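Local coordinates for protein CRISPR-associated endonuclease Cas9 (Campylobacter jejuni subsp. jejuni serotype O:2, PDB 5X2H) that uses a guide RNA to recognise invading DNA and cuts its two strands with separate RuvC-like and HNH nuclease domains, at residues G34-T39 against R466-A471; L473-K478 against S817-V822; R460-Y465 against A495-N500. One frame throughout, in Å; residues are numbered along the deposited sequence.

Contact 1: G34-T39 against R466-A471. With nucleotides of chain B.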
loop_
_atom_site.group_PDB
_atom_site.type_symbol
_atom_site.label_atom_id
_atom_site.label_comp_id
_atom_site.label_asym_id
_atom_site.label_seq_id
_atom_site.Cartn_x
_atom_site.Cartn_y
_atom_site.Cartn_z
ATOM N N GLY A 34 23.403 21.005 5.513
ATOM C CA GLY A 34 23.205 19.620 5.900
ATOM C C GLY A 34 22.399 18.860 4.869
ATOM O O GLY A 34 21.732 19.445 4.008
ATOM N N VAL A 35 22.481 17.534 4.971
ATOM C CA VAL A 35 21.713 16.616 4.137
ATOM C C VAL A 35 21.140 15.529 5.035
ATOM O O VAL A 35 21.863 14.944 5.849
ATOM C CB VAL A 35 22.565 15.980 3.018
ATOM C CG1 VAL A 35 21.677 15.181 2.077
ATOM C CG2 VAL A 35 23.341 17.035 2.253
ATOM N N ARG A 36 19.848 15.255 4.887
ATOM C CA ARG A 36 19.161 14.218 5.647
ATOM C C ARG A 36 18.749 13.113 4.680
ATOM O O ARG A 36 17.808 13.284 3.898
ATOM C CB ARG A 36 17.953 14.793 6.380
ATOM C CG ARG A 36 17.060 13.760 7.048
ATOM C CD ARG A 36 17.673 13.208 8.328
ATOM N NE ARG A 36 16.660 12.560 9.160
ATOM C CZ ARG A 36 16.913 11.927 10.301
ATOM N NH1 ARG A 36 18.155 11.844 10.759
ATOM N NH2 ARG A 36 15.921 11.374 10.985
ATOM N N ILE A 37 19.457 11.989 4.727
ATOM C CA ILE A 37 19.156 10.834 3.888
ATOM C C ILE A 37 18.257 9.900 4.689
ATOM O O ILE A 37 18.702 9.278 5.655
ATOM C CB ILE A 37 20.433 10.112 3.438
ATOM C CG1 ILE A 37 21.356 11.055 2.662
ATOM C CG2 ILE A 37 20.079 8.894 2.602
ATOM C CD1 ILE A 37 20.848 11.417 1.289
ATOM N N PHE A 38 16.992 9.793 4.287
ATOM C CA PHE A 38 16.049 8.931 4.985
ATOM C C PHE A 38 15.690 7.665 4.221
ATOM O O PHE A 38 15.019 6.801 4.793
ATOM C CB PHE A 38 14.761 9.700 5.324
ATOM C CG PHE A 38 14.091 10.337 4.139
ATOM C CD1 PHE A 38 14.414 11.628 3.758
ATOM C CD2 PHE A 38 13.118 9.654 3.422
ATOM C CE1 PHE A 38 13.794 12.225 2.675
ATOM C CE2 PHE A 38 12.494 10.246 2.335
ATOM C CZ PHE A 38 12.832 11.532 1.964
ATOM N N THR A 39 16.119 7.542 2.962
ATOM C CA THR A 39 15.932 6.366 2.088
ATOM C C THR A 39 15.116 5.201 2.648
ATOM O O THR A 39 14.127 4.783 2.048
ATOM C CB THR A 39 17.303 5.798 1.656
ATOM O OG1 THR A 39 17.971 6.746 0.816
ATOM C CG2 THR A 39 17.132 4.490 0.898
ATOM N N ARG A 466 9.268 18.027 7.885
ATOM C CA ARG A 466 8.841 18.646 9.135
ATOM C C ARG A 466 9.894 18.480 10.224
ATOM O O ARG A 466 10.189 19.428 10.960
ATOM C CB ARG A 466 7.507 18.053 9.588
ATOM C CG ARG A 466 7.160 18.375 11.030
ATOM C CD ARG A 466 5.788 17.859 11.415
ATOM N NE ARG A 466 5.466 18.191 12.800
ATOM C CZ ARG A 466 5.706 17.390 13.833
ATOM N NH1 ARG A 466 6.262 16.202 13.636
ATOM N NH2 ARG A 466 5.385 17.773 15.061
ATOM N N LYS A 467 10.473 17.282 10.335
ATOM C CA LYS A 467 11.464 17.031 11.376
ATOM C C LYS A 467 12.682 17.928 11.206
ATOM O O LYS A 467 13.171 18.513 12.179
ATOM C CB LYS A 467 11.870 15.557 11.364
ATOM C CG LYS A 467 12.981 15.213 12.345
ATOM C CD LYS A 467 13.317 13.728 12.311
ATOM C CE LYS A 467 12.123 12.882 12.718
ATOM N NZ LYS A 467 12.496 11.456 12.900
ATOM N N VAL A 468 13.177 18.061 9.974
ATOM C CA VAL A 468 14.347 18.900 9.729
ATOM C C VAL A 468 14.010 20.368 9.957
ATOM O O VAL A 468 14.793 21.109 10.563
ATOM C CB VAL A 468 14.892 18.653 8.311
ATOM C CG1 VAL A 468 15.993 19.651 7.981
ATOM C CG2 VAL A 468 15.415 17.234 8.187
ATOM N N LEU A 469 12.845 20.812 9.481
ATOM C CA LEU A 469 12.452 22.208 9.655
ATOM C C LEU A 469 12.293 22.555 11.130
ATOM O O LEU A 469 12.807 23.578 11.598
ATOM C CB LEU A 469 11.155 22.492 8.894
ATOM C CG LEU A 469 10.460 23.823 9.207
ATOM C CD1 LEU A 469 11.330 25.014 8.819
ATOM C CD2 LEU A 469 9.105 23.903 8.524
ATOM N N ASN A 470 11.583 21.711 11.883
ATOM C CA ASN A 470 11.365 21.998 13.297
ATOM C C ASN A 470 12.665 21.949 14.092
ATOM O O ASN A 470 12.822 22.696 15.065
ATOM C CB ASN A 470 10.336 21.028 13.881
ATOM C CG ASN A 470 8.919 21.351 13.435
ATOM O OD1 ASN A 470 8.652 22.446 12.942
ATOM N ND2 ASN A 470 8.007 20.402 13.610
ATOM N N ALA A 471 13.606 21.087 13.694
ATOM C CA ALA A 471 14.913 21.080 14.344
ATOM C C ALA A 471 15.656 22.385 14.097
ATOM O O ALA A 471 16.314 22.913 15.002
ATOM C CB ALA A 471 15.741 19.891 13.856
ATOM P P U B 74 5.961 14.981 17.162
ATOM O OP1 U B 74 5.798 16.419 17.490
ATOM O OP2 U B 74 6.866 14.591 16.052
ATOM O "O5'" U B 74 6.433 14.209 18.475
ATOM C "C5'" U B 74 5.723 14.337 19.698
ATOM C "C4'" U B 74 6.115 13.265 20.685
ATOM O "O4'" U B 74 5.873 11.955 20.113
ATOM C "C3'" U B 74 7.582 13.230 21.090
ATOM O "O3'" U B 74 7.882 14.167 22.112
ATOM C "C2'" U B 74 7.782 11.782 21.529
ATOM O "O2'" U B 74 7.354 11.598 22.870
ATOM C "C1'" U B 74 6.820 11.030 20.604
ATOM N N1 U B 74 7.506 10.380 19.464
ATOM C C2 U B 74 8.076 9.142 19.690
ATOM O O2 U B 74 8.039 8.587 20.774
ATOM N N3 U B 74 8.695 8.574 18.604
ATOM C C4 U B 74 8.796 9.109 17.336
ATOM O O4 U B 74 9.387 8.479 16.456
ATOM C C5 U B 74 8.177 10.393 17.181
ATOM C C6 U B 74 7.569 10.968 18.223
ATOM P P A B 78 15.108 9.861 14.845
ATOM O OP1 A B 78 15.514 10.083 13.433
ATOM O OP2 A B 78 14.275 10.871 15.548
ATOM O "O5'" A B 78 14.343 8.469 14.913
ATOM C "C5'" A B 78 14.974 7.268 14.488
ATOM C "C4'" A B 78 14.310 6.056 15.089
ATOM O "O4'" A B 78 14.193 6.242 16.528
ATOM C "C3'" A B 78 12.893 5.774 14.588
ATOM O "O3'" A B 78 12.666 4.367 14.646
ATOM C "C2'" A B 78 12.038 6.448 15.649
ATOM O "O2'" A B 78 10.709 5.981 15.728
ATOM C "C1'" A B 78 12.836 6.123 16.906
ATOM N N9 A B 78 12.562 7.012 18.034
ATOM C C8 A B 78 12.272 8.352 18.000
ATOM N N7 A B 78 12.048 8.865 19.183
ATOM C C5 A B 78 12.191 7.791 20.048
ATOM C C6 A B 78 12.075 7.678 21.443
ATOM N N6 A B 78 11.781 8.704 22.245
ATOM N N1 A B 78 12.282 6.461 21.997
ATOM C C2 A B 78 12.582 5.431 21.192
ATOM N N3 A B 78 12.716 5.412 19.868
ATOM C C4 A B 78 12.502 6.637 19.353
ATOM P P G B 73 5.384 12.357 12.024
ATOM O OP1 G B 73 5.648 13.776 11.680
ATOM O OP2 G B 73 6.479 11.356 11.956
ATOM O "O5'" G B 73 4.796 12.292 13.502
ATOM C "C5'" G B 73 3.774 13.180 13.926
ATOM C "C4'" G B 73 3.319 12.863 15.328
ATOM O "O4'" G B 73 2.943 11.465 15.412
ATOM C "C3'" G B 73 4.356 13.032 16.429
ATOM O "O3'" G B 73 4.502 14.378 16.852
ATOM C "C2'" G B 73 3.834 12.107 17.521
ATOM O "O2'" G B 73 2.778 12.726 18.238
ATOM C "C1'" G B 73 3.247 10.961 16.696
ATOM N N9 G B 73 4.194 9.838 16.554
ATOM C C8 G B 73 4.916 9.492 15.439
ATOM N N7 G B 73 5.670 8.445 15.629
ATOM C C5 G B 73 5.434 8.080 16.948
ATOM C C6 G B 73 5.969 7.017 17.724
ATOM O O6 G B 73 6.788 6.157 17.385
ATOM N N1 G B 73 5.453 7.011 19.017
ATOM C C2 G B 73 4.539 7.914 19.504
ATOM N N2 G B 73 4.158 7.751 20.779
ATOM N N3 G B 73 4.037 8.907 18.791
ATOM C C4 G B 73 4.523 8.930 17.532
#
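Arg36 and Lys467 reach from a strand and a helix to the same RNA phosphate, that of A78 of chain B. The two long side chains run at a slant to each other, and where they pass, Arg36 NH2 lies 3.8 Å from Lys467 CD. The guanidinium presents its edge to the phosphate: Arg36 NH2 donates to A78 OP1 at 2.8 Å, nearly in the plane of the group. Lys467 NZ makes weak bonds to both oxygens, at 3.2 Å from A78 OP2 and 3.4 Å from A78 OP1. The bend of the lysine chain at chi3 (-62°) turns its ammonium toward the phosphate. The anion probably offsets the two positive charges. The rest of the guanidinium is gripped as well, NE by a salt bridge to Glu464 and NH1 by Ser627, which should fix its rotation.

Closer to the backbones the contact turns apolar. Val468 CG2 sits 4.0 Å from Arg36 CB, and the short beta-branched valine packs closely against the methylenes of the arginine. Just before Lys467, Arg466 holds its chain extended and sets the edge of its guanidinium against another phosphate of the guide RNA, that of U74 of chain B: Arg466 NH2 reaches U74 OP1 at 2.8 Å and Arg466 NH1 reaches U74 OP2 at 3.0 Å, the latter almost straight (174°).

Strand 29-37 is an outermost strand of the five-stranded mixed sheet of the RuvC-like, RNase H-type domain. Helix 456-476 packs across that sheet, with Val468 also touching Trp22 of strand 19-26 and Phe13 of strand 10-15.

Contact 2: L473-K478 against S817-V822. With nucleotides of chain B.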
loop_
_atom_site.group_PDB
_atom_site.type_symbol
_atom_site.label_atom_id
_atom_site.label_comp_id
_atom_site.label_asym_id
_atom_site.label_seq_id
_atom_site.Cartn_x
_atom_site.Cartn_y
_atom_site.Cartn_z
ATOM N N LEU A 473 14.170 25.278 13.476
ATOM C CA LEU A 473 13.448 26.293 14.235
ATOM C C LEU A 473 13.853 26.271 15.704
ATOM O O LEU A 473 13.987 27.326 16.335
ATOM C CB LEU A 473 11.941 26.084 14.086
ATOM C CG LEU A 473 11.356 26.308 12.689
ATOM C CD1 LEU A 473 9.881 25.932 12.652
ATOM C CD2 LEU A 473 11.554 27.751 12.250
ATOM N N LYS A 474 14.060 25.077 16.265
ATOM C CA LYS A 474 14.494 24.988 17.653
ATOM C C LYS A 474 15.915 25.507 17.829
ATOM O O LYS A 474 16.247 26.056 18.885
ATOM C CB LYS A 474 14.396 23.543 18.150
ATOM C CG LYS A 474 14.403 23.418 19.668
ATOM C CD LYS A 474 15.408 22.382 20.153
ATOM C CE LYS A 474 14.951 20.964 19.854
ATOM N NZ LYS A 474 13.753 20.576 20.651
ATOM N N LYS A 475 16.761 25.358 16.806
ATOM C CA LYS A 475 18.167 25.727 16.944
ATOM C C LYS A 475 18.388 27.223 16.743
ATOM O O LYS A 475 19.211 27.827 17.440
ATOM C CB LYS A 475 19.017 24.925 15.956
ATOM C CG LYS A 475 20.521 24.998 16.198
ATOM C CD LYS A 475 21.283 24.218 15.128
ATOM C CE LYS A 475 22.795 24.276 15.326
ATOM N NZ LYS A 475 23.282 23.283 16.324
ATOM N N TYR A 476 17.665 27.844 15.806
ATOM C CA TYR A 476 17.915 29.231 15.440
ATOM C C TYR A 476 16.730 30.167 15.641
ATOM O O TYR A 476 16.906 31.384 15.510
ATOM C CB TYR A 476 18.367 29.327 13.974
ATOM C CG TYR A 476 19.585 28.497 13.643
ATOM C CD1 TYR A 476 20.855 28.904 14.031
ATOM C CD2 TYR A 476 19.466 27.309 12.933
ATOM C CE1 TYR A 476 21.973 28.146 13.727
ATOM C CE2 TYR A 476 20.577 26.547 12.623
ATOM C CZ TYR A 476 21.827 26.970 13.023
ATOM O OH TYR A 476 22.933 26.212 12.716
ATOM N N GLY A 477 15.542 29.656 15.942
ATOM C CA GLY A 477 14.388 30.514 16.137
ATOM C C GLY A 477 13.655 30.820 14.847
ATOM O O GLY A 477 13.936 30.269 13.779
ATOM N N LYS A 478 12.694 31.739 14.959
ATOM C CA LYS A 478 11.823 32.067 13.836
ATOM C C LYS A 478 12.617 32.632 12.662
ATOM O O LYS A 478 13.694 33.213 12.825
ATOM C CB LYS A 478 10.753 33.073 14.262
ATOM C CG LYS A 478 9.663 32.517 15.164
ATOM C CD LYS A 478 8.597 33.575 15.420
ATOM C CE LYS A 478 7.550 33.097 16.412
ATOM N NZ LYS A 478 6.804 31.908 15.921
ATOM N N SER A 817 21.668 13.566 15.115
ATOM C CA SER A 817 20.433 14.328 15.059
ATOM C C SER A 817 19.995 14.465 13.601
ATOM O O SER A 817 20.692 14.046 12.673
ATOM C CB SER A 817 20.616 15.691 15.720
ATOM O OG SER A 817 21.394 16.551 14.908
ATOM N N ALA A 818 18.817 15.052 13.386
ATOM C CA ALA A 818 18.335 15.223 12.020
ATOM C C ALA A 818 19.137 16.264 11.250
ATOM O O ALA A 818 19.066 16.294 10.016
ATOM C CB ALA A 818 16.853 15.601 12.023
ATOM N N LEU A 819 19.897 17.108 11.945
ATOM C CA LEU A 819 20.692 18.156 11.321
ATOM C C LEU A 819 22.155 17.771 11.152
ATOM O O LEU A 819 22.954 18.603 10.709
ATOM C CB LEU A 819 20.592 19.449 12.139
ATOM C CG LEU A 819 19.188 20.004 12.401
ATOM C CD1 LEU A 819 19.271 21.359 13.089
ATOM C CD2 LEU A 819 18.390 20.101 11.112
ATOM N N GLY A 820 22.527 16.542 11.494
ATOM C CA GLY A 820 23.899 16.101 11.367
ATOM C C GLY A 820 24.752 16.250 12.606
ATOM O O GLY A 820 25.969 16.045 12.523
ATOM N N GLU A 821 24.164 16.597 13.747
ATOM C CA GLU A 821 24.921 16.702 14.987
ATOM C C GLU A 821 25.175 15.313 15.559
ATOM O O GLU A 821 24.264 14.482 15.627
ATOM C CB GLU A 821 24.170 17.563 15.999
ATOM C CG GLU A 821 23.647 18.867 15.422
ATOM C CD GLU A 821 22.643 19.543 16.332
ATOM O OE1 GLU A 821 23.059 20.381 17.161
ATOM O OE2 GLU A 821 21.439 19.224 16.223
ATOM N N VAL A 822 26.413 15.067 15.975
ATOM C CA VAL A 822 26.847 13.759 16.454
ATOM C C VAL A 822 27.018 13.835 17.963
ATOM O O VAL A 822 27.767 14.677 18.472
ATOM C CB VAL A 822 28.147 13.311 15.769
ATOM C CG1 VAL A 822 28.697 12.056 16.437
ATOM C CG2 VAL A 822 27.902 13.076 14.287
ATOM P P C B 77 19.123 13.654 18.856
ATOM O OP1 C B 77 20.566 14.004 18.827
ATOM O OP2 C B 77 18.170 14.475 18.067
ATOM O "O5'" C B 77 18.952 12.154 18.363
ATOM C "C5'" C B 77 17.741 11.712 17.770
ATOM C "C4'" C B 77 17.744 10.215 17.633
ATOM O "O4'" C B 77 17.923 9.613 18.932
ATOM C "C3'" C B 77 16.477 9.575 17.088
ATOM O "O3'" C B 77 16.461 9.602 15.671
ATOM C "C2'" C B 77 16.535 8.156 17.653
ATOM O "O2'" C B 77 17.307 7.317 16.808
ATOM C "C1'" C B 77 17.305 8.351 18.965
ATOM N N1 C B 77 16.471 8.253 20.184
ATOM C C2 C B 77 16.193 6.981 20.688
ATOM O O2 C B 77 16.620 5.988 20.078
ATOM N N3 C B 77 15.459 6.865 21.815
ATOM C C4 C B 77 15.027 7.959 22.440
ATOM N N4 C B 77 14.303 7.790 23.548
ATOM C C5 C B 77 15.304 9.271 21.954
ATOM C C6 C B 77 16.033 9.371 20.836
#
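Lys475 leaves its helix with CG anti to the backbone N and stays extended until chi4 (82°), where the last bond swings NZ toward Glu821. Glu821 comes from the opposite direction, its CG placed beside its own backbone N (chi1 -47°) and the chain extended beyond. Lys475 NZ and Glu821 OE1 meet at 3.0 Å in a hydrogen-bonded salt bridge. The ammonium approaches from above the carboxylate, about 61° out of its plane. Long charged side chains suit this exposed place, since they can meet although the nearest CA atoms of the two segments are far apart.

The other carboxylate oxygen is tied back into its own loop: Ser817 OG donates a hydrogen bond to Glu821 OE2 (3.0 Å), meeting it on the anti side and somewhat out of plane. Ser817 OG also accepts a bond from Glu821 N at 3.0 Å, so one small hydroxyl ties the start of the turn to the residue that follows it and helps hold the glutamate in place. Nearer the helix backbone, Leu819 CD1 lies 4.0 Å from Lys475 CD, the two chains passing alongside with their ends pointing opposite ways. Gly820 closes the type I turn with a positive phi, at which a CB would press on the preceding carbonyl O.

The turn connects strands 810-816 and 822-824 of the C-terminal antiparallel sheet. It lies against the last turns of helix 456-476, where Leu819 also packs on Val468, Ala471 and Leu472, joining this sheet to the RuvC-like domain.

Contact 3: R460-Y465 against A495-N500. With nucleotides of chain B.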
loop_
_atom_site.group_PDB
_atom_site.type_symbol
_atom_site.label_atom_id
_atom_site.label_comp_id
_atom_site.label_asym_id
_atom_site.label_seq_id
_atom_site.Cartn_x
_atom_site.Cartn_y
_atom_site.Cartn_z
ATOM N N ARG A 460 6.142 10.040 3.838
ATOM C CA ARG A 460 7.498 9.909 4.360
ATOM C C ARG A 460 8.304 11.181 4.125
ATOM O O ARG A 460 8.962 11.690 5.041
ATOM C CB ARG A 460 8.191 8.712 3.712
ATOM C CG ARG A 460 9.641 8.554 4.128
ATOM C CD ARG A 460 9.752 7.806 5.439
ATOM N NE ARG A 460 10.061 6.396 5.222
ATOM C CZ ARG A 460 10.008 5.464 6.169
ATOM N NH1 ARG A 460 10.313 4.205 5.879
ATOM N NH2 ARG A 460 9.643 5.790 7.402
ATOM N N ALA A 461 8.264 11.708 2.899
ATOM C CA ALA A 461 9.044 12.895 2.571
ATOM C C ALA A 461 8.577 14.105 3.367
ATOM O O ALA A 461 9.398 14.909 3.826
ATOM C CB ALA A 461 8.958 13.177 1.071
ATOM N N ILE A 462 7.263 14.255 3.541
ATOM C CA ILE A 462 6.738 15.385 4.298
ATOM C C ILE A 462 7.137 15.274 5.763
ATOM O O ILE A 462 7.453 16.278 6.413
ATOM C CB ILE A 462 5.212 15.470 4.126
ATOM C CG1 ILE A 462 4.861 15.653 2.650
ATOM C CG2 ILE A 462 4.636 16.604 4.962
ATOM C CD1 ILE A 462 3.375 15.719 2.380
ATOM N N LYS A 463 7.139 14.053 6.300
ATOM C CA LYS A 463 7.535 13.851 7.689
ATOM C C LYS A 463 8.974 14.299 7.918
ATOM O O LYS A 463 9.261 15.049 8.859
ATOM C CB LYS A 463 7.351 12.380 8.066
ATOM C CG LYS A 463 8.080 11.946 9.322
ATOM C CD LYS A 463 9.221 11.002 8.981
ATOM C CE LYS A 463 9.600 10.136 10.169
ATOM N NZ LYS A 463 9.513 8.693 9.817
ATOM N N GLU A 464 9.891 13.859 7.054
ATOM C CA GLU A 464 11.289 14.249 7.197
ATOM C C GLU A 464 11.487 15.736 6.946
ATOM O O GLU A 464 12.396 16.344 7.524
ATOM C CB GLU A 464 12.166 13.426 6.252
ATOM C CG GLU A 464 12.290 11.961 6.641
ATOM C CD GLU A 464 13.046 11.759 7.945
ATOM O OE1 GLU A 464 12.718 10.806 8.682
ATOM O OE2 GLU A 464 13.966 12.555 8.235
ATOM N N TYR A 465 10.659 16.341 6.091
ATOM C CA TYR A 465 10.715 17.789 5.933
ATOM C C TYR A 465 10.333 18.493 7.228
ATOM O O TYR A 465 11.001 19.447 7.642
ATOM C CB TYR A 465 9.803 18.236 4.790
ATOM C CG TYR A 465 9.459 19.709 4.823
ATOM C CD1 TYR A 465 10.395 20.673 4.460
ATOM C CD2 TYR A 465 8.196 20.139 5.214
ATOM C CE1 TYR A 465 10.083 22.023 4.491
ATOM C CE2 TYR A 465 7.875 21.485 5.249
ATOM C CZ TYR A 465 8.819 22.423 4.885
ATOM O OH TYR A 465 8.500 23.763 4.916
ATOM N N ALA A 495 5.696 19.737 -4.186
ATOM C CA ALA A 495 6.232 21.024 -3.760
ATOM C C ALA A 495 5.111 21.999 -3.436
ATOM O O ALA A 495 5.151 22.684 -2.407
ATOM C CB ALA A 495 7.145 21.603 -4.840
ATOM N N ARG A 496 4.099 22.075 -4.305
ATOM C CA ARG A 496 2.948 22.928 -4.036
ATOM C C ARG A 496 2.217 22.487 -2.775
ATOM O O ARG A 496 1.651 23.323 -2.060
ATOM C CB ARG A 496 2.010 22.921 -5.244
ATOM C CG ARG A 496 0.779 23.795 -5.097
ATOM C CD ARG A 496 1.141 25.227 -4.734
ATOM N NE ARG A 496 2.040 25.840 -5.707
ATOM C CZ ARG A 496 2.369 27.128 -5.707
ATOM N NH1 ARG A 496 3.195 27.607 -6.627
ATOM N NH2 ARG A 496 1.863 27.942 -4.789
ATOM N N LEU A 497 2.236 21.186 -2.476
ATOM C CA LEU A 497 1.604 20.688 -1.259
ATOM C C LEU A 497 2.388 21.109 -0.023
ATOM O O LEU A 497 1.811 21.611 0.949
ATOM C CB LEU A 497 1.478 19.167 -1.322
ATOM C CG LEU A 497 0.767 18.496 -0.147
ATOM C CD1 LEU A 497 -0.675 18.979 -0.045
ATOM C CD2 LEU A 497 0.816 16.995 -0.305
ATOM N N VAL A 498 3.705 20.898 -0.038
ATOM C CA VAL A 498 4.537 21.290 1.095
ATOM C C VAL A 498 4.465 22.796 1.313
ATOM O O VAL A 498 4.459 23.276 2.454
ATOM C CB VAL A 498 5.986 20.813 0.880
ATOM C CG1 VAL A 498 6.908 21.407 1.927
ATOM C CG2 VAL A 498 6.052 19.292 0.920
ATOM N N LEU A 499 4.391 23.563 0.224
ATOM C CA LEU A 499 4.333 25.016 0.334
ATOM C C LEU A 499 3.028 25.470 0.981
ATOM O O LEU A 499 3.038 26.281 1.914
ATOM C CB LEU A 499 4.509 25.647 -1.047
ATOM C CG LEU A 499 4.435 27.171 -1.160
ATOM C CD1 LEU A 499 5.532 27.688 -2.080
ATOM C CD2 LEU A 499 3.067 27.615 -1.663
ATOM N N ASN A 500 1.891 24.962 0.493
ATOM C CA ASN A 500 0.604 25.334 1.076
ATOM C C ASN A 500 0.496 24.859 2.519
ATOM O O ASN A 500 -0.082 25.547 3.368
ATOM C CB ASN A 500 -0.542 24.760 0.243
ATOM C CG ASN A 500 -0.649 25.400 -1.123
ATOM O OD1 ASN A 500 -0.498 26.613 -1.269
ATOM N ND2 ASN A 500 -0.918 24.586 -2.137
ATOM P P G B 72 6.154 7.841 8.239
ATOM O OP1 G B 72 6.998 8.847 7.549
ATOM O OP2 G B 72 6.792 6.755 9.019
ATOM O "O5'" G B 72 5.157 8.596 9.233
ATOM C "C5'" G B 72 4.276 9.606 8.766
ATOM C "C4'" G B 72 3.246 9.974 9.808
ATOM O "O4'" G B 72 2.475 8.800 10.183
ATOM C "C3'" G B 72 3.781 10.489 11.134
ATOM O "O3'" G B 72 4.177 11.846 11.094
ATOM C "C2'" G B 72 2.618 10.221 12.077
ATOM O "O2'" G B 72 1.588 11.180 11.888
ATOM C "C1'" G B 72 2.122 8.874 11.551
ATOM N N9 G B 72 2.768 7.757 12.266
ATOM C C8 G B 72 3.658 6.839 11.759
ATOM N N7 G B 72 4.063 5.978 12.652
ATOM C C5 G B 72 3.411 6.350 13.819
ATOM C C6 G B 72 3.455 5.790 15.123
ATOM O O6 G B 72 4.099 4.814 15.526
ATOM N N1 G B 72 2.635 6.485 16.009
ATOM C C2 G B 72 1.868 7.577 15.686
ATOM N N2 G B 72 1.145 8.109 16.683
ATOM N N3 G B 72 1.818 8.109 14.475
ATOM C C4 G B 72 2.606 7.450 13.598
ATOM P P G B 1 -0.362 26.969 -10.745
ATOM O OP1 G B 1 1.000 27.471 -11.062
ATOM O OP2 G B 1 -0.612 25.507 -10.659
ATOM O "O5'" G B 1 -0.819 27.628 -9.369
ATOM C "C5'" G B 1 0.098 27.794 -8.297
ATOM C "C4'" G B 1 -0.504 28.611 -7.184
ATOM O "O4'" G B 1 -0.679 29.984 -7.624
ATOM C "C3'" G B 1 -1.893 28.188 -6.729
ATOM O "O3'" G B 1 -1.879 27.103 -5.820
ATOM C "C2'" G B 1 -2.451 29.472 -6.135
ATOM O "O2'" G B 1 -1.908 29.697 -4.843
ATOM C "C1'" G B 1 -1.874 30.514 -7.091
ATOM N N9 G B 1 -2.792 30.792 -8.212
ATOM C C8 G B 1 -2.575 30.494 -9.536
ATOM N N7 G B 1 -3.559 30.854 -10.312
ATOM C C5 G B 1 -4.487 31.422 -9.449
ATOM C C6 G B 1 -5.759 31.990 -9.717
ATOM O O6 G B 1 -6.336 32.108 -10.805
ATOM N N1 G B 1 -6.372 32.450 -8.557
ATOM C C2 G B 1 -5.830 32.373 -7.300
ATOM N N2 G B 1 -6.578 32.874 -6.306
ATOM N N3 G B 1 -4.645 31.848 -7.034
ATOM C C4 G B 1 -4.031 31.393 -8.148
ATOM P P G B 73 5.384 12.357 12.024
ATOM O OP1 G B 73 5.648 13.776 11.680
ATOM O OP2 G B 73 6.479 11.356 11.956
ATOM O "O5'" G B 73 4.796 12.292 13.502
ATOM C "C5'" G B 73 3.774 13.180 13.926
ATOM C "C4'" G B 73 3.319 12.863 15.328
ATOM O "O4'" G B 73 2.943 11.465 15.412
ATOM C "C3'" G B 73 4.356 13.032 16.429
ATOM O "O3'" G B 73 4.502 14.378 16.852
ATOM C "C2'" G B 73 3.834 12.107 17.521
ATOM O "O2'" G B 73 2.778 12.726 18.238
ATOM C "C1'" G B 73 3.247 10.961 16.696
ATOM N N9 G B 73 4.194 9.838 16.554
ATOM C C8 G B 73 4.916 9.492 15.439
ATOM N N7 G B 73 5.670 8.445 15.629
ATOM C C5 G B 73 5.434 8.080 16.948
ATOM C C6 G B 73 5.969 7.017 17.724
ATOM O O6 G B 73 6.788 6.157 17.385
ATOM N N1 G B 73 5.453 7.011 19.017
ATOM C C2 G B 73 4.539 7.914 19.504
ATOM N N2 G B 73 4.158 7.751 20.779
ATOM N N3 G B 73 4.037 8.907 18.791
ATOM C C4 G B 73 4.523 8.930 17.532
#
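Val498 is the bump of this helix pair, its two methyls fitting between Ile462 and Tyr465, which are spaced three residues apart on helix 456-476. Val498 CG1 rests over one face of the Tyr465 ring, 3.7 Å from its centroid and 21° off the normal, a CH-pi contact displaced toward the CE2 rim. The anti placement of Tyr465 CG to its backbone N (chi1 162°) carries the ring out to this methyl. The other methyl, Val498 CG2, lies 4.2 Å from Ile462 CG1. Farther along, Ile462 CD1 meets Leu497 CD2 at 3.9 Å, the side chains crossing at about a right angle. The helix segments cross at -40° with axes 11.4 Å apart. Valine gives a compact bump, while the longer isoleucine and leucine reach each other beside it.

Ile15 and Ile484 of the RuvC-like sheet touch both Tyr465 and Val498. The tyrosine hydroxyl bonds to Thr502, one turn beyond Val498. Lys463 turns to the G72 phosphate of chain B, with weak bonds, so the helix offers an apolar face to its neighbour and a charged one to RNA. No hydrogen bond or charge pair joins the two segments; their association rests on shape and burial of apolar surface.

In the fold
All three contacts use helix 456-476 at successive places, contact 2 at its C-terminal end. Contacts 1 and 3 are buried, whereas contact 2 lies at the surface. Their chemistry follows: contact 3 is wholly apolar between its helices, contact 1 sets a small apolar patch beside cationic groups turned to RNA phosphates, and contact 2 adds an exposed salt bridge to a modest leucine packing. Contacts 1 and 3 belong to the RuvC-like domain and are joined by Phe38, which packs against Arg460 and Ala461. Contact 2 brings in the C-terminal sheet, and Leu819 and Ala818 touch contact 1 through Ala471 and Arg36. Contacts 2 and 3 do not touch.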